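Local coordinates for protein glycosyl transferase family 8 (PDB 5GVV) that transfers galactose from UDP-galactose to the terminal glucose of the serine-rich repeat protein PsrP once GlcNAc and glucose have been added, at residues I20-K25 with D108-G113; S26-R29 with K35-L38; L115-E120 with D194-Q199. All blocks are in the same frame, centred on the assembly; numbering follows the deposited sequence.

Contact 1. Residues I20-K25 with D108-G113; sequences IETAMK and DLIVTG. With MN (manganese (II) ion), chain C; UDP (uridine-5'-diphosphate), chain D.
The flat peptide carbonyl of L109 meets A23: the methyl CB of A23 sits 3.3 Å from L109 O, and A23 CA makes a bent CA-H...O contact (126° at the hydrogen) with the same oxygen. The other flat group, the carboxylate of D108, turns both of its oxygens to the manganese, with OD1 at 2.1 Å and OD2 at 2.2 Å. CB leaves the backbone away from the helix, and chi1 of 59° folds the carboxylate over its own backbone to face the metal. OD2 also takes a hydrogen bond from K233 NZ, so metal and lysine together fix how the carboxylate is turned.

I110 bends its end back (chi2 -75°) until CD1 reaches T22 CG2 at 3.7 Å, and also touches W247 and Y250 of helix 244-251. T22 OG1 stays in its own helix, bonded to R18 O. No hydrogen bond crosses between 20-25 and 108-113; the small A23 is consistent with the close backbones, A23 CA 5.2 Å from I110 CA.

UDP O1A and O3B, D106 and H227 complete the manganese shell. This is the DxD motif, D106 and D108, of a GT-A glycosyltransferase, leading into a short strand tucked under a helix.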
# COMPACT_ATOMS: atom_id res chain seq x y z
N ILE A 20 5.34 -4.47 -5.12
CA ILE A 20 6.79 -4.52 -4.98
C ILE A 20 7.17 -5.11 -3.63
O ILE A 20 8.01 -6.00 -3.56
CB ILE A 20 7.43 -3.12 -5.12
CG1 ILE A 20 7.11 -2.51 -6.48
CG2 ILE A 20 8.94 -3.19 -4.89
CD1 ILE A 20 7.48 -1.04 -6.59
N GLU A 21 6.54 -4.61 -2.57
CA GLU A 21 6.90 -5.06 -1.22
C GLU A 21 6.53 -6.52 -0.98
O GLU A 21 7.28 -7.25 -0.34
CB GLU A 21 6.27 -4.16 -0.15
CG GLU A 21 6.83 -4.43 1.25
CD GLU A 21 6.38 -3.41 2.28
OE1 GLU A 21 5.88 -2.33 1.90
OE2 GLU A 21 6.54 -3.70 3.49
N THR A 22 5.37 -6.92 -1.49
CA THR A 22 4.94 -8.32 -1.41
C THR A 22 5.90 -9.26 -2.14
O THR A 22 6.25 -10.32 -1.63
CB THR A 22 3.53 -8.50 -1.98
OG1 THR A 22 2.60 -7.76 -1.17
CG2 THR A 22 3.12 -9.96 -1.97
N ALA A 23 6.33 -8.87 -3.34
CA ALA A 23 7.27 -9.70 -4.10
C ALA A 23 8.60 -9.80 -3.38
O ALA A 23 9.20 -10.88 -3.31
CB ALA A 23 7.46 -9.13 -5.49
N MSE A 24 9.09 -8.68 -2.82
CA MSE A 24 10.32 -8.69 -2.05
C MSE A 24 10.19 -9.52 -0.82
O MSE A 24 11.07 -10.28 -0.46
CB MSE A 24 10.83 -7.25 -1.69
CG MSE A 24 11.28 -6.44 -2.89
SE MSE A 24 11.69 -4.57 -2.29
CE MSE A 24 12.74 -5.31 -0.85
N LYS A 25 9.07 -9.39 -0.10
CA LYS A 25 8.84 -10.21 1.09
C LYS A 25 8.93 -11.71 0.78
O LYS A 25 9.56 -12.46 1.53
CB LYS A 25 7.48 -9.89 1.73
CG LYS A 25 7.52 -8.70 2.67
CD LYS A 25 6.32 -8.65 3.61
CE LYS A 25 5.06 -8.17 2.91
NZ LYS A 25 4.03 -7.69 3.89
N ASP A 108 4.76 -8.33 -9.99
CA ASP A 108 3.48 -9.03 -9.93
C ASP A 108 3.77 -10.53 -9.80
O ASP A 108 3.16 -11.36 -10.48
CB ASP A 108 2.66 -8.76 -11.20
CG ASP A 108 3.38 -9.18 -12.46
OD1 ASP A 108 4.63 -9.21 -12.46
OD2 ASP A 108 2.69 -9.46 -13.48
N LEU A 109 4.72 -10.86 -8.94
CA LEU A 109 5.09 -12.26 -8.75
C LEU A 109 5.42 -12.59 -7.31
O LEU A 109 5.58 -11.70 -6.46
CB LEU A 109 6.25 -12.65 -9.68
CG LEU A 109 7.59 -11.91 -9.61
CD1 LEU A 109 8.41 -12.34 -8.42
CD2 LEU A 109 8.37 -12.13 -10.90
N ILE A 110 5.52 -13.89 -7.05
CA ILE A 110 5.78 -14.43 -5.72
C ILE A 110 6.86 -15.51 -5.80
O ILE A 110 6.75 -16.44 -6.60
CB ILE A 110 4.51 -15.09 -5.16
CG1 ILE A 110 3.41 -14.05 -4.92
CG2 ILE A 110 4.82 -15.84 -3.87
CD1 ILE A 110 3.65 -13.16 -3.69
N VAL A 111 7.88 -15.40 -4.94
CA VAL A 111 8.90 -16.44 -4.80
C VAL A 111 8.48 -17.36 -3.66
O VAL A 111 8.12 -16.88 -2.57
CB VAL A 111 10.28 -15.82 -4.50
CG1 VAL A 111 11.34 -16.90 -4.29
CG2 VAL A 111 10.67 -14.86 -5.62
N THR A 112 8.50 -18.67 -3.89
CA THR A 112 8.00 -19.63 -2.91
C THR A 112 9.08 -20.51 -2.29
O THR A 112 8.78 -21.35 -1.44
CB THR A 112 6.93 -20.57 -3.51
OG1 THR A 112 7.55 -21.44 -4.47
CG2 THR A 112 5.82 -19.78 -4.16
N GLY A 113 10.33 -20.32 -2.72
CA GLY A 113 11.41 -21.13 -2.18
C GLY A 113 12.80 -20.67 -2.56
O GLY A 113 12.98 -19.59 -3.15
MN MN C . 4.63 -9.28 -14.56
N1 UDP D . 4.70 -1.72 -13.11
C2 UDP D . 4.66 -0.71 -12.17
N3 UDP D . 3.49 -0.01 -11.94
C4 UDP D . 2.35 -0.33 -12.66
C5 UDP D . 2.39 -1.35 -13.60
C6 UDP D . 3.61 -1.97 -13.90
O2 UDP D . 5.67 -0.43 -11.54
O4 UDP D . 1.30 0.30 -12.45
C1' UDP D . 5.97 -2.45 -13.32
C2' UDP D . 6.02 -3.66 -12.40
O2' UDP D . 7.35 -3.91 -11.99
C3' UDP D . 5.57 -4.80 -13.29
C4' UDP D . 6.09 -4.36 -14.65
O4' UDP D . 6.05 -2.95 -14.65
O3' UDP D . 6.12 -6.03 -12.86
C5' UDP D . 5.27 -4.93 -15.80
O5' UDP D . 3.91 -4.98 -15.41
PA UDP D . 3.15 -6.39 -15.43
O1A UDP D . 3.89 -7.28 -14.50
O2A UDP D . 1.73 -6.23 -15.03
O3A UDP D . 3.26 -6.92 -16.95
PB UDP D . 3.09 -8.47 -17.36
O1B UDP D . 3.56 -8.69 -18.75
O2B UDP D . 1.65 -8.82 -17.30
O3B UDP D . 3.86 -9.33 -16.43

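Contact 2. Residues S26-R29 with K35-L38; sequences SLCR and KIYL
Helix residues 26-29 lie over strand residues 35-38 with C28 CA and I36 CA 10.0 Å apart, too far for backbone bonding, and side chains alone fill the gap. The two pieces belong to a beta-alpha-beta crossover: strand 6-11 runs into helix 17-30, which returns the chain to strand 34-40, parallel to the first and next to it. This is the Rossmann-like half of the GT-A fold.

The bridge is I36. Its CB points at the helix, and an extended chain (chi2 175°) carries CD1 up between two residues of one helical turn. L27 comes down to meet it, the two side chains reaching toward each other tip to tip, with L27 CD2 4.1 Å from I36 CD1. L27 holds its CG anti to the backbone N (chi1 175°), which sends the isobutyl group toward the sheet, where it also touches V8 and F10 of strand 6-11. The second partner of the same methyl is the thiol of C28, whose SG lies 4.1 Å from I36 CD1. All three residues are buried, and the layer carries on to L55 of helix 45-57, which touches both C28 and I36, and to L62 on the neighbouring strand 61-66.

K35 and Y37 turn to the other side of the strand. There E99 ties their ends together, OE2 in a salt bridge with K35 NZ and OE1 hydrogen-bonded to Y37 OH, while K35 NZ and Y37 OH share a weak bond of 3.2 Å.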
# COMPACT_ATOMS: atom_id res chain seq x y z
N SER A 26 8.32 -12.13 -0.32
CA SER A 26 8.34 -13.54 -0.70
C SER A 26 9.77 -13.99 -1.02
O SER A 26 10.18 -15.09 -0.64
CB SER A 26 7.39 -13.82 -1.86
OG SER A 26 7.80 -13.19 -3.06
N LEU A 27 10.52 -13.13 -1.71
CA LEU A 27 11.93 -13.39 -2.03
C LEU A 27 12.78 -13.54 -0.76
O LEU A 27 13.57 -14.49 -0.64
CB LEU A 27 12.48 -12.28 -2.92
CG LEU A 27 13.97 -12.29 -3.28
CD1 LEU A 27 14.34 -13.51 -4.10
CD2 LEU A 27 14.35 -11.03 -4.03
N CYS A 28 12.62 -12.61 0.17
CA CYS A 28 13.44 -12.58 1.39
C CYS A 28 13.03 -13.68 2.37
O CYS A 28 13.83 -14.13 3.18
CB CYS A 28 13.33 -11.22 2.08
SG CYS A 28 14.03 -9.86 1.13
N ARG A 29 11.77 -14.09 2.29
CA ARG A 29 11.27 -15.19 3.11
C ARG A 29 12.09 -16.46 2.89
O ARG A 29 12.35 -17.22 3.84
CB ARG A 29 9.80 -15.45 2.78
CG ARG A 29 9.20 -16.68 3.44
CD ARG A 29 9.26 -16.58 4.96
NE ARG A 29 8.54 -17.69 5.58
CZ ARG A 29 9.10 -18.85 5.93
NH1 ARG A 29 10.39 -19.06 5.71
NH2 ARG A 29 8.37 -19.80 6.49
N LYS A 35 21.48 -8.62 -2.35
CA LYS A 35 21.69 -7.21 -2.67
C LYS A 35 20.61 -6.83 -3.66
O LYS A 35 20.68 -7.17 -4.84
CB LYS A 35 23.08 -6.99 -3.26
CG LYS A 35 23.41 -5.53 -3.52
CD LYS A 35 24.85 -5.38 -3.97
CE LYS A 35 25.21 -3.93 -4.26
NZ LYS A 35 26.59 -3.87 -4.82
N ILE A 36 19.59 -6.13 -3.16
CA ILE A 36 18.43 -5.79 -3.97
C ILE A 36 18.50 -4.35 -4.49
O ILE A 36 18.59 -3.40 -3.71
CB ILE A 36 17.13 -5.98 -3.18
CG1 ILE A 36 16.93 -7.46 -2.83
CG2 ILE A 36 15.94 -5.46 -3.97
CD1 ILE A 36 15.73 -7.73 -1.96
N TYR A 37 18.45 -4.20 -5.81
CA TYR A 37 18.31 -2.89 -6.42
C TYR A 37 16.83 -2.65 -6.71
O TYR A 37 16.12 -3.57 -7.12
CB TYR A 37 19.09 -2.82 -7.74
CG TYR A 37 20.59 -2.97 -7.63
CD1 TYR A 37 21.42 -1.87 -7.72
CD2 TYR A 37 21.17 -4.22 -7.46
CE1 TYR A 37 22.80 -2.00 -7.63
CE2 TYR A 37 22.56 -4.36 -7.37
CZ TYR A 37 23.36 -3.24 -7.46
OH TYR A 37 24.74 -3.36 -7.37
N LEU A 38 16.35 -1.43 -6.48
CA LEU A 38 14.97 -1.09 -6.83
C LEU A 38 14.93 0.17 -7.67
O LEU A 38 15.14 1.28 -7.17
CB LEU A 38 14.10 -0.93 -5.59
CG LEU A 38 12.65 -0.46 -5.82
CD1 LEU A 38 11.95 -1.37 -6.81
CD2 LEU A 38 11.89 -0.43 -4.50

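Contact 3. Residues L115-E120 with D194-Q199; sequences LTDLFE and DQYNFQ
L115 starts the contact with its methyl CD2 at the edge of the Y196 ring, close to the ring plane and 4.3 Å from CE1. It stands at the N-cap position of the short helix 116-119, and its carbonyl oxygen accepts the N-H of F119. D117 follows on the side facing the tyrosine. Its CB lies 3.4 Å from Y196 OH, and the two side chains cross with carboxylate and ring planes 77° apart. No direct hydrogen bond links them; instead a water accepts the D117 N-H at 3.2 Å and has a weak bond of 3.4 Å with Y196 OH.

L118 gives the ring its larger apolar partner. L118 CB lies 3.8 Å from Y196 CE1; CG, anti to the backbone N (chi1 173°), then runs the leucine alongside the ring, with L118 CD2 4.0 Å from Y196 CD1. The approach of CB is oblique. Behind it L118 packs on L103 of strand 101-105, so within the GT-A fold this helix joins the central sheet to the loop that follows the outermost strand 189-192.

In the loop, CG of Q195 lies over one face of the Y196 ring, offset toward its rim. Beyond Y196, Q199 NE2 bonds to N197 O at 3.0 Å, at an N-H...O angle of 158°. Separately, N197 OD1 is hydrogen-bonded to H227 ND1, which is consistent with holding the imidazole as its NE2 binds the manganese.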
# COMPACT_ATOMS: atom_id res chain seq x y z
N LEU A 115 16.10 -20.00 -4.36
CA LEU A 115 16.43 -19.81 -5.78
C LEU A 115 17.90 -20.07 -6.10
O LEU A 115 18.39 -19.63 -7.15
CB LEU A 115 16.06 -18.39 -6.23
CG LEU A 115 14.59 -17.96 -6.13
CD1 LEU A 115 14.41 -16.55 -6.64
CD2 LEU A 115 13.69 -18.93 -6.89
N THR A 116 18.59 -20.78 -5.22
CA THR A 116 20.04 -21.03 -5.36
C THR A 116 20.45 -21.49 -6.76
O THR A 116 21.38 -20.92 -7.36
CB THR A 116 20.55 -22.05 -4.32
OG1 THR A 116 20.40 -21.51 -3.00
CG2 THR A 116 22.01 -22.36 -4.55
N ASP A 117 19.76 -22.50 -7.28
CA ASP A 117 20.04 -23.06 -8.61
C ASP A 117 19.91 -22.01 -9.71
O ASP A 117 20.62 -22.06 -10.72
CB ASP A 117 19.09 -24.23 -8.91
CG ASP A 117 19.28 -25.40 -7.97
OD1 ASP A 117 20.39 -25.53 -7.40
OD2 ASP A 117 18.34 -26.21 -7.82
N LEU A 118 18.99 -21.07 -9.52
CA LEU A 118 18.78 -19.99 -10.48
C LEU A 118 19.89 -18.94 -10.38
O LEU A 118 20.39 -18.46 -11.39
CB LEU A 118 17.41 -19.33 -10.26
CG LEU A 118 17.12 -18.07 -11.07
CD1 LEU A 118 17.25 -18.34 -12.55
CD2 LEU A 118 15.73 -17.52 -10.75
N PHE A 119 20.26 -18.60 -9.15
CA PHE A 119 21.34 -17.65 -8.89
C PHE A 119 22.66 -18.15 -9.48
O PHE A 119 23.49 -17.36 -9.95
CB PHE A 119 21.52 -17.46 -7.38
CG PHE A 119 20.44 -16.64 -6.72
CD1 PHE A 119 20.00 -15.45 -7.30
CD2 PHE A 119 19.88 -17.06 -5.52
CE1 PHE A 119 19.00 -14.70 -6.68
CE2 PHE A 119 18.89 -16.31 -4.90
CZ PHE A 119 18.45 -15.13 -5.48
N GLU A 120 22.86 -19.47 -9.45
CA GLU A 120 24.14 -20.07 -9.81
C GLU A 120 24.20 -20.56 -11.26
O GLU A 120 25.18 -21.19 -11.65
CB GLU A 120 24.44 -21.26 -8.90
CG GLU A 120 24.77 -20.89 -7.46
CD GLU A 120 24.95 -22.12 -6.59
OE1 GLU A 120 24.69 -23.25 -7.08
OE2 GLU A 120 25.36 -21.97 -5.41
N ASP A 194 9.99 -23.80 -16.62
CA ASP A 194 8.76 -23.05 -16.40
C ASP A 194 8.58 -22.66 -14.93
O ASP A 194 7.99 -21.62 -14.62
CB ASP A 194 7.54 -23.84 -16.88
CG ASP A 194 7.47 -23.97 -18.39
OD1 ASP A 194 8.00 -23.08 -19.10
OD2 ASP A 194 6.87 -24.95 -18.88
N GLN A 195 9.08 -23.50 -14.02
CA GLN A 195 8.87 -23.26 -12.59
C GLN A 195 9.61 -22.03 -12.06
O GLN A 195 9.35 -21.57 -10.94
CB GLN A 195 9.24 -24.50 -11.76
CG GLN A 195 10.71 -24.59 -11.37
CD GLN A 195 10.92 -25.36 -10.07
OE1 GLN A 195 10.10 -25.26 -9.15
NE2 GLN A 195 12.01 -26.11 -9.99
N TYR A 196 10.52 -21.48 -12.86
CA TYR A 196 11.25 -20.28 -12.46
C TYR A 196 10.59 -19.01 -12.99
O TYR A 196 11.07 -17.89 -12.77
CB TYR A 196 12.71 -20.37 -12.91
CG TYR A 196 13.53 -21.31 -12.06
CD1 TYR A 196 13.80 -21.01 -10.73
CD2 TYR A 196 14.04 -22.49 -12.58
CE1 TYR A 196 14.55 -21.85 -9.95
CE2 TYR A 196 14.80 -23.34 -11.81
CZ TYR A 196 15.05 -23.02 -10.49
OH TYR A 196 15.80 -23.86 -9.70
N ASN A 197 9.49 -19.21 -13.70
CA ASN A 197 8.61 -18.13 -14.15
C ASN A 197 7.29 -18.76 -14.55
O ASN A 197 6.96 -18.84 -15.74
CB ASN A 197 9.22 -17.39 -15.34
CG ASN A 197 8.48 -16.10 -15.68
OD1 ASN A 197 7.37 -15.86 -15.21
ND2 ASN A 197 9.10 -15.28 -16.51
N PHE A 198 6.55 -19.24 -13.56
CA PHE A 198 5.33 -20.01 -13.80
C PHE A 198 4.16 -19.05 -13.93
O PHE A 198 3.67 -18.49 -12.94
CB PHE A 198 5.10 -20.99 -12.65
CG PHE A 198 4.09 -22.07 -12.95
CD1 PHE A 198 2.73 -21.84 -12.77
CD2 PHE A 198 4.50 -23.31 -13.43
CE1 PHE A 198 1.80 -22.83 -13.05
CE2 PHE A 198 3.57 -24.31 -13.70
CZ PHE A 198 2.22 -24.07 -13.51
N GLN A 199 3.72 -18.85 -15.17
CA GLN A 199 2.77 -17.80 -15.49
C GLN A 199 1.32 -18.19 -15.23
O GLN A 199 0.51 -18.38 -16.15
CB GLN A 199 3.01 -17.30 -16.91
CG GLN A 199 4.41 -16.66 -17.05
CD GLN A 199 5.05 -16.91 -18.40
OE1 GLN A 199 4.49 -16.58 -19.44
NE2 GLN A 199 6.25 -17.51 -18.39
O HOH W 1 16.80 -23.34 -6.48

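In the fold
From the N terminus, strand 6-11 leads into helix 17-30, whose residues 20-25 serve contact 1 and whose last turn, 26-29, serves contact 2. Contact 2 closes first, a tight loop from helix to strand 34-40, and it is nested inside the much longer loop that contact 1 closes at strand 109-111. The two meet on the helix: S26 OG probably bonds V111 N at 2.9 Å, and M24 CE packs on I36 CD1. Contact 3 opens only after contact 1 has closed, just beyond strand 109-111, and joins helix 116-119 to the loop after strand 189-192. L27 CD1 touches L115 CD1, joining contacts 2 and 3.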